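Local structure of probable benzoylformate decarboxylase (Rhodococcus jostii, 7ORX) at residues 352-357 with 523-528; 369-374 with 392-397; 412-417 with 449-454; 439-444 with 493-498. The protein binds thiamine diphosphate, with a sodium ion also bound, and belongs to the thiamine diphosphate-dependent enzyme family, forming an assembly of four chains. All blocks are in the same frame, centred on the assembly; numbering follows the deposited sequence.

All four contacts lie at or beside one parallel sheet, that of the C-terminal thiamine diphosphate-binding part of the chain. Contacts 3 and 4 are buried and mostly apolar, with no hydrogen bond between their segments. They touch each other where helix 440-447 leads into strand 452-457, and the aromatic side chains of contact 4 also reach a second subunit. Contacts 1 and 2 are partly exposed. Contact 1 is held by backbone and asparagine bonds where strand 520-525 ends, beside contacts 3 and 4. Contact 2, about 14 Å from contact 3 between centres, brings a histidine ring near two aspartates, yet no hydrogen bond joins its segments.

Contact 1 of 4, residues 352-357 with 523-528; sequences VGAGLD and EVRTNF
A chi1 of -41° sets CG of Asn527 beside its own backbone N, and Asp357 has its CG likewise beside the backbone N (chi1 -88°), which brings amide and carboxylate together. The contact lies where strand 520-525 of the parallel sheet runs out and the loop before helix 358-368 passes alongside. A single beta bridge pairs Leu356 with Thr526: Leu356 N donates to Arg525 O at 3.0 Å, and Asn527 N donates to Leu356 O at 3.0 Å, the pattern expected of two chains running the same way.

The Asn527 amide then ties up the loop. Its OD1 receives Gly355 N at 3.1 Å, in the carbonyl plane and on a lone pair. Its ND2 donates to Asp357 OD1 at 2.7 Å, nearly straight, with the acceptor in the amide plane and approached almost along its C-O axis, although the carboxylate plane is turned 65° from the amide. A weak bond from ND2 to Gly355 O adds to this, so both ends of the amide are engaged and its rotation is fixed. Asp357 sits at the N-cap of helix 358-368, but its carboxylate faces Asn527 and makes no capping bond.

Next to the bridge Leu356 crosses Val524 at about a right angle, CG to CG1 at 4.0 Å, and both also touch helix 358-368. The Thr526 side chain lies about 6 Å from the sodium ion and from thiamine diphosphate. On the exposed side the bent Arg525 chain lays one guanidinium face on Ala354, whose CB sits over the centre of the group, 3.4 Å from Arg525 NH2.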
loop_
_atom_site.group_PDB
_atom_site.type_symbol
_atom_site.label_atom_id
_atom_site.label_comp_id
_atom_site.label_asym_id
_atom_site.label_seq_id
_atom_site.Cartn_x
_atom_site.Cartn_y
_atom_site.Cartn_z
ATOM N N VAL C 352 -34.086 -18.061 -36.704
ATOM C CA VAL C 352 -35.465 -17.492 -36.676
ATOM C C VAL C 352 -35.406 -16.236 -35.792
ATOM O O VAL C 352 -35.014 -16.351 -34.626
ATOM C CB VAL C 352 -36.515 -18.541 -36.240
ATOM C CG1 VAL C 352 -36.400 -18.921 -34.762
ATOM C CG2 VAL C 352 -37.929 -18.106 -36.624
ATOM N N GLY C 353 -35.726 -15.075 -36.380
ATOM C CA GLY C 353 -35.550 -13.736 -35.792
ATOM C C GLY C 353 -35.313 -12.691 -36.876
ATOM O O GLY C 353 -35.152 -13.067 -38.064
ATOM N N ALA C 354 -35.305 -11.411 -36.490
ATOM C CA ALA C 354 -35.036 -10.273 -37.397
ATOM C C ALA C 354 -33.562 -10.279 -37.849
ATOM O O ALA C 354 -33.284 -9.689 -38.920
ATOM C CB ALA C 354 -35.426 -8.975 -36.727
ATOM N N GLY C 355 -32.653 -10.912 -37.083
ATOM C CA GLY C 355 -31.203 -10.961 -37.378
ATOM C C GLY C 355 -30.650 -12.383 -37.379
ATOM O O GLY C 355 -31.428 -13.335 -37.621
ATOM N N LEU C 356 -29.342 -12.514 -37.122
ATOM C CA LEU C 356 -28.596 -13.799 -37.078
ATOM C C LEU C 356 -28.564 -14.312 -35.625
ATOM O O LEU C 356 -28.419 -13.513 -34.707
ATOM C CB LEU C 356 -27.161 -13.571 -37.555
ATOM C CG LEU C 356 -26.888 -13.244 -39.020
ATOM C CD1 LEU C 356 -26.606 -14.485 -39.823
ATOM C CD2 LEU C 356 -27.983 -12.447 -39.652
ATOM N N ASP C 357 -28.656 -15.619 -35.423
ATOM C CA ASP C 357 -28.295 -16.273 -34.137
ATOM C C ASP C 357 -26.788 -16.382 -34.124
ATOM O O ASP C 357 -26.168 -16.611 -35.158
ATOM C CB ASP C 357 -28.909 -17.663 -33.955
ATOM C CG ASP C 357 -30.294 -17.639 -33.318
ATOM O OD1 ASP C 357 -31.090 -16.700 -33.634
ATOM O OD2 ASP C 357 -30.571 -18.542 -32.490
ATOM N N GLU C 523 -21.253 -4.482 -38.696
ATOM C CA GLU C 523 -22.212 -4.506 -37.576
ATOM C C GLU C 523 -23.248 -5.552 -37.937
ATOM O O GLU C 523 -23.927 -5.347 -38.886
ATOM C CB GLU C 523 -22.830 -3.137 -37.353
ATOM C CG GLU C 523 -23.838 -3.133 -36.227
ATOM C CD GLU C 523 -24.645 -1.837 -36.072
ATOM O OE1 GLU C 523 -24.283 -0.824 -36.724
ATOM O OE2 GLU C 523 -25.645 -1.824 -35.298
ATOM N N VAL C 524 -23.274 -6.684 -37.271
ATOM C CA VAL C 524 -24.275 -7.757 -37.495
ATOM C C VAL C 524 -25.374 -7.516 -36.483
ATOM O O VAL C 524 -25.046 -7.403 -35.324
ATOM C CB VAL C 524 -23.681 -9.155 -37.274
ATOM C CG1 VAL C 524 -24.728 -10.229 -37.442
ATOM C CG2 VAL C 524 -22.503 -9.404 -38.190
ATOM N N ARG C 525 -26.624 -7.471 -36.910
ATOM C CA ARG C 525 -27.785 -7.497 -35.996
ATOM C C ARG C 525 -27.976 -8.953 -35.568
ATOM O O ARG C 525 -28.150 -9.821 -36.450
ATOM C CB ARG C 525 -29.021 -6.912 -36.686
ATOM C CG ARG C 525 -30.074 -6.439 -35.705
ATOM C CD ARG C 525 -31.300 -7.325 -35.728
ATOM N NE ARG C 525 -32.343 -6.810 -36.626
ATOM C CZ ARG C 525 -33.457 -6.162 -36.255
ATOM N NH1 ARG C 525 -33.699 -5.914 -34.976
ATOM N NH2 ARG C 525 -34.337 -5.769 -37.172
ATOM N N THR C 526 -27.917 -9.218 -34.262
ATOM C CA THR C 526 -28.020 -10.581 -33.670
ATOM C C THR C 526 -29.258 -10.675 -32.780
ATOM O O THR C 526 -29.794 -9.599 -32.386
ATOM C CB THR C 526 -26.763 -10.960 -32.874
ATOM O OG1 THR C 526 -26.588 -10.002 -31.834
ATOM C CG2 THR C 526 -25.519 -11.040 -33.736
ATOM N N ASN C 527 -29.693 -11.906 -32.489
ATOM C CA ASN C 527 -30.886 -12.209 -31.653
ATOM C C ASN C 527 -30.442 -12.693 -30.275
ATOM O O ASN C 527 -29.516 -13.611 -30.166
ATOM C CB ASN C 527 -31.789 -13.288 -32.252
ATOM C CG ASN C 527 -31.955 -13.136 -33.746
ATOM O OD1 ASN C 527 -32.247 -12.036 -34.244
ATOM N ND2 ASN C 527 -31.743 -14.231 -34.454
ATOM N N PHE C 528 -31.092 -12.124 -29.261
ATOM C CA PHE C 528 -30.915 -12.506 -27.843
ATOM C C PHE C 528 -32.196 -13.226 -27.417
ATOM O O PHE C 528 -33.265 -12.572 -27.553
ATOM C CB PHE C 528 -30.559 -11.288 -26.973
ATOM C CG PHE C 528 -30.282 -11.692 -25.549
ATOM C CD1 PHE C 528 -29.214 -12.538 -25.257
ATOM C CD2 PHE C 528 -31.136 -11.311 -24.522
ATOM C CE1 PHE C 528 -28.989 -12.975 -23.963
ATOM C CE2 PHE C 528 -30.912 -11.759 -23.231
ATOM C CZ PHE C 528 -29.841 -12.590 -22.952
#

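Contact 2 of 4, residues 369-374 with 392-397; sequences APDDAI and LSHQGS
Ile374 and Ser397 bring the two backbones to 4.2 Å between CA atoms, while Asp372 and His394 stay 6.3 Å apart, so the loops diverge away from the sheet. Residues 370-373 form a type I turn after helix 358-368, closed by Ala373 N to Pro370 O. Across from it, residues 392-397 curve into strand 398-399, and Gly396 has a positive phi that favours glycine. The segments thus lead into neighbouring parallel strands, 374-378 and 398-399, which helix 383-389 connects in a beta-alpha-beta unit of the C-terminal thiamine diphosphate-binding part. No hydrogen bond joins the two segments directly; Arg423 bridges them instead, bonding to Asp372 O and Gln395 O.

The side-chain contact centres on the His394 imidazole. Asp372 CB lies over one ring face, 4.1 Å from the centroid and 12° off the normal, a CH-pi contact. The other aspartate comes at the edge: Asp371, with CG anti to its backbone N (chi1 -164°), puts OD2 near the ring plane, 3.3 Å from His394 CE1. Its carboxylate stands 79° to the ring, and no hydrogen bond results. Nearer the sheet, the aliphatic arm of Ile374 rests on the Gly396 carbonyl, CG1 to O at 3.4 Å. Ser397 OG turns back within its own loop and donates to His394 O at 2.6 Å, from above the carbonyl plane.

The Asp371 carboxylate, its OD2 4.1 Å from His394 NE2, might modestly favour a protonated ring, though solvent would damp this; the link between the imidazole and the 370-373 turn is packing without a hydrogen bond.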
loop_
_atom_site.group_PDB
_atom_site.type_symbol
_atom_site.label_atom_id
_atom_site.label_comp_id
_atom_site.label_asym_id
_atom_site.label_seq_id
_atom_site.Cartn_x
_atom_site.Cartn_y
_atom_site.Cartn_z
ATOM N N ALA C 369 -13.705 -17.730 -43.303
ATOM C CA ALA C 369 -12.465 -17.205 -42.694
ATOM C C ALA C 369 -11.329 -18.134 -43.050
ATOM O O ALA C 369 -11.522 -19.335 -43.097
ATOM C CB ALA C 369 -12.574 -17.106 -41.195
ATOM N N PRO C 370 -10.098 -17.607 -43.212
ATOM C CA PRO C 370 -8.940 -18.465 -43.467
ATOM C C PRO C 370 -8.716 -19.526 -42.379
ATOM O O PRO C 370 -9.006 -19.259 -41.225
ATOM C CB PRO C 370 -7.777 -17.490 -43.503
ATOM C CG PRO C 370 -8.400 -16.152 -43.825
ATOM C CD PRO C 370 -9.778 -16.171 -43.202
ATOM N N ASP C 371 -8.187 -20.694 -42.785
ATOM C CA ASP C 371 -7.714 -21.831 -41.944
ATOM C C ASP C 371 -7.032 -21.317 -40.651
ATOM O O ASP C 371 -7.155 -21.955 -39.599
ATOM C CB ASP C 371 -6.752 -22.647 -42.828
ATOM C CG ASP C 371 -6.393 -24.060 -42.404
ATOM O OD1 ASP C 371 -7.345 -24.925 -42.399
ATOM O OD2 ASP C 371 -5.147 -24.308 -42.151
ATOM N N ASP C 372 -6.309 -20.200 -40.725
ATOM C CA ASP C 372 -5.331 -19.773 -39.697
ATOM C C ASP C 372 -5.702 -18.395 -39.156
ATOM O O ASP C 372 -4.813 -17.708 -38.630
ATOM C CB ASP C 372 -3.912 -19.762 -40.282
ATOM C CG ASP C 372 -3.669 -18.766 -41.428
ATOM O OD1 ASP C 372 -4.648 -18.143 -41.929
ATOM O OD2 ASP C 372 -2.496 -18.591 -41.809
ATOM N N ALA C 373 -6.963 -18.000 -39.217
ATOM C CA ALA C 373 -7.388 -16.719 -38.612
ATOM C C ALA C 373 -7.021 -16.749 -37.131
ATOM O O ALA C 373 -6.955 -17.838 -36.582
ATOM C CB ALA C 373 -8.852 -16.494 -38.807
ATOM N N ILE C 374 -6.825 -15.583 -36.537
ATOM C CA ILE C 374 -6.765 -15.335 -35.071
ATOM C C ILE C 374 -8.075 -14.679 -34.636
ATOM O O ILE C 374 -8.381 -13.624 -35.192
ATOM C CB ILE C 374 -5.590 -14.384 -34.765
ATOM C CG1 ILE C 374 -4.256 -15.004 -35.176
ATOM C CG2 ILE C 374 -5.600 -13.960 -33.309
ATOM C CD1 ILE C 374 -3.091 -14.110 -35.013
ATOM N N LEU C 392 -10.652 -24.099 -34.930
ATOM C CA LEU C 392 -9.335 -23.510 -34.553
ATOM C C LEU C 392 -8.301 -24.625 -34.534
ATOM O O LEU C 392 -8.556 -25.621 -33.871
ATOM C CB LEU C 392 -9.484 -22.907 -33.157
ATOM C CG LEU C 392 -10.140 -21.534 -33.053
ATOM C CD1 LEU C 392 -11.140 -21.306 -34.137
ATOM C CD2 LEU C 392 -10.809 -21.354 -31.708
ATOM N N SER C 393 -7.171 -24.491 -35.218
ATOM C CA SER C 393 -6.208 -25.626 -35.320
ATOM C C SER C 393 -4.739 -25.201 -35.236
ATOM O O SER C 393 -3.898 -26.053 -35.471
ATOM C CB SER C 393 -6.474 -26.424 -36.582
ATOM O OG SER C 393 -6.180 -25.668 -37.740
ATOM N N HIS C 394 -4.462 -23.916 -35.040
ATOM C CA HIS C 394 -3.116 -23.295 -35.015
ATOM C C HIS C 394 -2.898 -22.650 -33.656
ATOM O O HIS C 394 -3.909 -22.165 -33.044
ATOM C CB HIS C 394 -2.903 -22.247 -36.128
ATOM C CG HIS C 394 -2.745 -22.857 -37.487
ATOM N ND1 HIS C 394 -3.845 -23.276 -38.228
ATOM C CD2 HIS C 394 -1.654 -23.113 -38.250
ATOM C CE1 HIS C 394 -3.439 -23.772 -39.381
ATOM N NE2 HIS C 394 -2.090 -23.693 -39.414
ATOM N N GLN C 395 -1.637 -22.634 -33.193
ATOM C CA GLN C 395 -1.239 -21.849 -32.001
ATOM C C GLN C 395 -1.840 -20.441 -32.139
ATOM O O GLN C 395 -1.925 -19.916 -33.252
ATOM C CB GLN C 395 0.292 -21.830 -31.918
ATOM C CG GLN C 395 0.854 -21.210 -30.663
ATOM C CD GLN C 395 0.807 -19.703 -30.663
ATOM O OE1 GLN C 395 0.763 -19.103 -29.585
ATOM N NE2 GLN C 395 0.824 -19.078 -31.840
ATOM N N GLY C 396 -2.243 -19.832 -31.045
ATOM C CA GLY C 396 -2.557 -18.400 -31.028
ATOM C C GLY C 396 -3.774 -18.058 -31.875
ATOM O O GLY C 396 -3.764 -16.962 -32.432
ATOM N N SER C 397 -4.810 -18.901 -31.863
ATOM C CA SER C 397 -6.027 -18.722 -32.685
ATOM C C SER C 397 -7.184 -18.061 -31.932
ATOM O O SER C 397 -8.127 -17.637 -32.626
ATOM C CB SER C 397 -6.461 -20.018 -33.257
ATOM O OG SER C 397 -5.485 -20.488 -34.166
#

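Contact 3 of 4, residues 412-417 with 449-454; sequences AAVGAQ and IPVVII
Helix 409-418 packs against the start of strand 452-457, a layer of helix on the parallel sheet of the C-terminal thiamine diphosphate-binding part. Ala413, Val414 and Gln417 face Ile449, Val451 and Ile453 here, and the contact is mostly apolar, with no hydrogen bond between the segments. Ala413 CB meets Val451 CG1 and Ile453 CD1, both at 3.9 Å. Val414 splits its branches: CG1 meets Ile449 CD1 at 3.8 Å, while CG2 reaches Val451 CG2, and in both cases the side chains cross at about a right angle.

Gln417 packs at the C-terminal end of the helix segment. Its chi1 of -175° sets CG along Ile449, the two side chains running past each other in opposite directions with Gln417 CB and CG both 3.6 Å from Ile449 CG2. The bend at chi2 (63°) then turns the buried amide toward partners away from this contact: OE1 accepts from Val425 N and NE2 donates to Arg423 O, which ties the helix to the chain entering strand 425-430.

Opposite Gln417 the chain turns at Pro450, the centre of an inverse gamma turn closed by Val451 N to Ile449 O, and Pro450 CD touches Gln417 CG at 4.0 Å. Just after the turn, Val451 CG1 lies 3.5 Å from Ala413 O.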
loop_
_atom_site.group_PDB
_atom_site.type_symbol
_atom_site.label_atom_id
_atom_site.label_comp_id
_atom_site.label_asym_id
_atom_site.label_seq_id
_atom_site.Cartn_x
_atom_site.Cartn_y
_atom_site.Cartn_z
ATOM N N ALA C 412 -7.292 -5.081 -28.493
ATOM C CA ALA C 412 -6.350 -6.216 -28.562
ATOM C C ALA C 412 -6.352 -6.716 -29.991
ATOM O O ALA C 412 -5.305 -7.144 -30.428
ATOM C CB ALA C 412 -6.692 -7.311 -27.601
ATOM N N ALA C 413 -7.468 -6.640 -30.694
ATOM C CA ALA C 413 -7.547 -7.121 -32.087
ATOM C C ALA C 413 -6.596 -6.294 -32.933
ATOM O O ALA C 413 -5.825 -6.855 -33.723
ATOM C CB ALA C 413 -8.956 -6.986 -32.631
ATOM N N VAL C 414 -6.678 -4.977 -32.784
ATOM C CA VAL C 414 -5.834 -4.021 -33.550
ATOM C C VAL C 414 -4.386 -4.373 -33.235
ATOM O O VAL C 414 -3.605 -4.507 -34.152
ATOM C CB VAL C 414 -6.158 -2.575 -33.157
ATOM C CG1 VAL C 414 -5.127 -1.606 -33.660
ATOM C CG2 VAL C 414 -7.555 -2.171 -33.603
ATOM N N GLY C 415 -4.041 -4.524 -31.964
ATOM C CA GLY C 415 -2.651 -4.818 -31.601
ATOM C C GLY C 415 -2.208 -6.158 -32.143
ATOM O O GLY C 415 -1.109 -6.252 -32.650
ATOM N N ALA C 416 -3.050 -7.167 -32.034
ATOM C CA ALA C 416 -2.768 -8.541 -32.505
ATOM C C ALA C 416 -2.491 -8.492 -34.010
ATOM O O ALA C 416 -1.620 -9.221 -34.507
ATOM C CB ALA C 416 -3.958 -9.435 -32.203
ATOM N N GLN C 417 -3.243 -7.666 -34.712
ATOM C CA GLN C 417 -3.128 -7.609 -36.176
ATOM C C GLN C 417 -1.789 -6.979 -36.523
ATOM O O GLN C 417 -1.078 -7.567 -37.340
ATOM C CB GLN C 417 -4.274 -6.840 -36.819
ATOM C CG GLN C 417 -4.202 -6.903 -38.331
ATOM C CD GLN C 417 -4.342 -8.315 -38.842
ATOM O OE1 GLN C 417 -5.449 -8.776 -39.091
ATOM N NE2 GLN C 417 -3.220 -9.000 -38.980
ATOM N N ILE C 449 -4.063 -0.807 -40.427
ATOM C CA ILE C 449 -3.959 -2.157 -39.814
ATOM C C ILE C 449 -5.184 -2.957 -40.226
ATOM O O ILE C 449 -6.301 -2.672 -39.764
ATOM C CB ILE C 449 -3.868 -2.009 -38.292
ATOM C CG1 ILE C 449 -2.671 -1.132 -37.908
ATOM C CG2 ILE C 449 -3.847 -3.379 -37.621
ATOM C CD1 ILE C 449 -2.598 -0.829 -36.448
ATOM N N PRO C 450 -5.014 -3.962 -41.103
ATOM C CA PRO C 450 -6.152 -4.590 -41.790
ATOM C C PRO C 450 -6.961 -5.564 -40.930
ATOM O O PRO C 450 -7.200 -6.641 -41.395
ATOM C CB PRO C 450 -5.457 -5.417 -42.894
ATOM C CG PRO C 450 -4.124 -5.784 -42.255
ATOM C CD PRO C 450 -3.722 -4.522 -41.510
ATOM N N VAL C 451 -7.321 -5.185 -39.698
ATOM C CA VAL C 451 -8.221 -5.988 -38.819
ATOM C C VAL C 451 -9.598 -6.058 -39.471
ATOM O O VAL C 451 -10.069 -5.021 -39.996
ATOM C CB VAL C 451 -8.515 -5.384 -37.447
ATOM C CG1 VAL C 451 -8.124 -6.326 -36.364
ATOM C CG2 VAL C 451 -7.975 -3.985 -37.253
ATOM N N VAL C 452 -10.298 -7.156 -39.211
ATOM C CA VAL C 452 -11.763 -7.210 -39.393
ATOM C C VAL C 452 -12.439 -7.234 -38.021
ATOM O O VAL C 452 -12.152 -8.154 -37.243
ATOM C CB VAL C 452 -12.101 -8.448 -40.227
ATOM C CG1 VAL C 452 -13.611 -8.562 -40.433
ATOM C CG2 VAL C 452 -11.292 -8.435 -41.533
ATOM N N ILE C 453 -13.302 -6.259 -37.760
ATOM C CA ILE C 453 -14.079 -6.131 -36.502
ATOM C C ILE C 453 -15.550 -6.451 -36.801
ATOM O O ILE C 453 -16.175 -5.737 -37.591
ATOM C CB ILE C 453 -13.893 -4.716 -35.939
ATOM C CG1 ILE C 453 -12.418 -4.406 -35.659
ATOM C CG2 ILE C 453 -14.713 -4.504 -34.687
ATOM C CD1 ILE C 453 -11.802 -5.277 -34.607
ATOM N N ILE C 454 -16.087 -7.489 -36.172
ATOM C CA ILE C 454 -17.521 -7.853 -36.254
ATOM C C ILE C 454 -18.161 -7.495 -34.927
ATOM O O ILE C 454 -17.823 -8.122 -33.918
ATOM C CB ILE C 454 -17.671 -9.339 -36.575
ATOM C CG1 ILE C 454 -17.033 -9.664 -37.922
ATOM C CG2 ILE C 454 -19.119 -9.734 -36.518
ATOM C CD1 ILE C 454 -16.943 -11.162 -38.207
#

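Contact 4 of 4, residues 439-444 with 493-498; sequences TALWSA and YGVRGT
Tyr493 packs on residues 439-442, where helix 440-447 gets under way: a chi1 of -77° places its CG beside the backbone N and directs the ring over Thr439 CA, which lies above one face. Thr439 and Tyr493 extend side by side in the same direction, and Thr439 CG2 comes 3.5 Å from the phenolic OH of Tyr493. Farther along the same side of the ring, Trp442 CB approaches Tyr493 CD1 at 3.8 Å, obliquely. Trp442 has CG anti to its backbone N (chi1 -177°), which points the indole to the second subunit, where it packs on Ile484 of that chain.

Helix 486-493 ends in a Schellman motif, with Gly494 at positive phi, and this leads the chain toward strand 496-500, outermost in the parallel sheet within this chain. The contact therefore seats one helix of this alpha/beta fold on the joint between another helix and that strand.

Val495 sits just past the turn, with CG2 turned to the helix, where it packs near Leu441 O. Leu441 CB touches both Tyr493 CB and Val495 CG2, each at 4.1 Å. The polar ends of Tyr493 and Trp442 reach the second subunit: Tyr493 OH is hydrogen-bonded to Asn435 OD1 of that chain, and Trp442 NE1 donates to its Pro482 O.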
loop_
_atom_site.group_PDB
_atom_site.type_symbol
_atom_site.label_atom_id
_atom_site.label_comp_id
_atom_site.label_asym_id
_atom_site.label_seq_id
_atom_site.Cartn_x
_atom_site.Cartn_y
_atom_site.Cartn_z
ATOM N N THR C 439 -12.180 3.745 -29.468
ATOM C CA THR C 439 -11.174 4.685 -30.021
ATOM C C THR C 439 -10.010 3.915 -30.658
ATOM O O THR C 439 -9.293 4.544 -31.393
ATOM C CB THR C 439 -10.610 5.613 -28.944
ATOM O OG1 THR C 439 -9.974 4.761 -27.988
ATOM C CG2 THR C 439 -11.665 6.467 -28.280
ATOM N N ALA C 440 -9.806 2.629 -30.385
ATOM C CA ALA C 440 -8.741 1.852 -31.047
ATOM C C ALA C 440 -9.016 1.748 -32.537
ATOM O O ALA C 440 -8.080 1.390 -33.290
ATOM C CB ALA C 440 -8.623 0.488 -30.460
ATOM N N LEU C 441 -10.240 2.035 -32.974
ATOM C CA LEU C 441 -10.551 2.024 -34.418
ATOM C C LEU C 441 -9.740 3.105 -35.128
ATOM O O LEU C 441 -9.277 2.854 -36.253
ATOM C CB LEU C 441 -12.046 2.252 -34.610
ATOM C CG LEU C 441 -12.938 1.057 -34.324
ATOM C CD1 LEU C 441 -14.385 1.458 -34.551
ATOM C CD2 LEU C 441 -12.541 -0.128 -35.206
ATOM N N TRP C 442 -9.584 4.269 -34.498
ATOM C CA TRP C 442 -8.733 5.380 -35.011
ATOM C C TRP C 442 -7.311 4.884 -35.278
ATOM O O TRP C 442 -6.816 5.129 -36.379
ATOM C CB TRP C 442 -8.704 6.527 -34.016
ATOM C CG TRP C 442 -7.928 7.702 -34.511
ATOM C CD1 TRP C 442 -8.400 8.701 -35.315
ATOM C CD2 TRP C 442 -6.558 8.011 -34.225
ATOM N NE1 TRP C 442 -7.409 9.612 -35.549
ATOM C CE2 TRP C 442 -6.273 9.224 -34.873
ATOM C CE3 TRP C 442 -5.553 7.393 -33.498
ATOM C CZ2 TRP C 442 -5.016 9.820 -34.819
ATOM C CZ3 TRP C 442 -4.308 7.992 -33.431
ATOM C CH2 TRP C 442 -4.049 9.185 -34.089
ATOM N N SER C 443 -6.720 4.165 -34.329
ATOM C CA SER C 443 -5.353 3.621 -34.463
ATOM C C SER C 443 -5.300 2.700 -35.678
ATOM O O SER C 443 -4.410 2.852 -36.497
ATOM C CB SER C 443 -4.917 2.966 -33.196
ATOM O OG SER C 443 -4.845 3.950 -32.166
ATOM N N ALA C 444 -6.273 1.837 -35.856
ATOM C CA ALA C 444 -6.335 0.935 -37.030
ATOM C C ALA C 444 -6.369 1.748 -38.319
ATOM O O ALA C 444 -5.705 1.366 -39.325
ATOM C CB ALA C 444 -7.544 0.057 -36.886
ATOM N N TYR C 493 -14.163 7.444 -36.876
ATOM C CA TYR C 493 -12.730 7.198 -36.588
ATOM C C TYR C 493 -11.985 6.831 -37.869
ATOM O O TYR C 493 -10.784 6.689 -37.818
ATOM C CB TYR C 493 -12.599 6.199 -35.440
ATOM C CG TYR C 493 -12.860 6.806 -34.076
ATOM C CD1 TYR C 493 -12.248 7.981 -33.700
ATOM C CD2 TYR C 493 -13.720 6.231 -33.157
ATOM C CE1 TYR C 493 -12.470 8.560 -32.462
ATOM C CE2 TYR C 493 -13.940 6.788 -31.903
ATOM C CZ TYR C 493 -13.309 7.967 -31.551
ATOM O OH TYR C 493 -13.475 8.609 -30.353
ATOM N N GLY C 494 -12.635 6.856 -39.027
ATOM C CA GLY C 494 -11.950 6.687 -40.325
ATOM C C GLY C 494 -11.851 5.233 -40.713
ATOM O O GLY C 494 -11.043 4.913 -41.606
ATOM N N VAL C 495 -12.642 4.367 -40.083
ATOM C CA VAL C 495 -12.819 2.963 -40.548
ATOM C C VAL C 495 -14.127 2.798 -41.342
ATOM O O VAL C 495 -15.179 3.222 -40.889
ATOM C CB VAL C 495 -12.746 1.991 -39.372
ATOM C CG1 VAL C 495 -12.933 0.541 -39.806
ATOM C CG2 VAL C 495 -11.435 2.164 -38.680
ATOM N N ARG C 496 -14.020 2.103 -42.464
ATOM C CA ARG C 496 -15.126 1.768 -43.395
ATOM C C ARG C 496 -16.010 0.746 -42.678
ATOM O O ARG C 496 -15.483 -0.255 -42.222
ATOM C CB ARG C 496 -14.518 1.311 -44.738
ATOM C CG ARG C 496 -15.166 0.122 -45.455
ATOM C CD ARG C 496 -14.397 -0.464 -46.662
ATOM N NE ARG C 496 -15.294 -0.839 -47.776
ATOM C CZ ARG C 496 -15.773 -2.063 -48.041
ATOM N NH1 ARG C 496 -15.419 -3.104 -47.292
ATOM N NH2 ARG C 496 -16.623 -2.211 -49.058
ATOM N N GLY C 497 -17.313 1.004 -42.575
ATOM C CA GLY C 497 -18.250 0.115 -41.864
ATOM C C GLY C 497 -19.508 -0.155 -42.654
ATOM O O GLY C 497 -19.930 0.737 -43.350
ATOM N N THR C 498 -20.073 -1.357 -42.544
ATOM C CA THR C 498 -21.400 -1.722 -43.122
ATOM C C THR C 498 -22.202 -2.441 -42.030
ATOM O O THR C 498 -21.575 -3.055 -41.183
ATOM C CB THR C 498 -21.252 -2.496 -44.445
ATOM O OG1 THR C 498 -21.607 -3.874 -44.291
ATOM C CG2 THR C 498 -19.853 -2.416 -45.022
#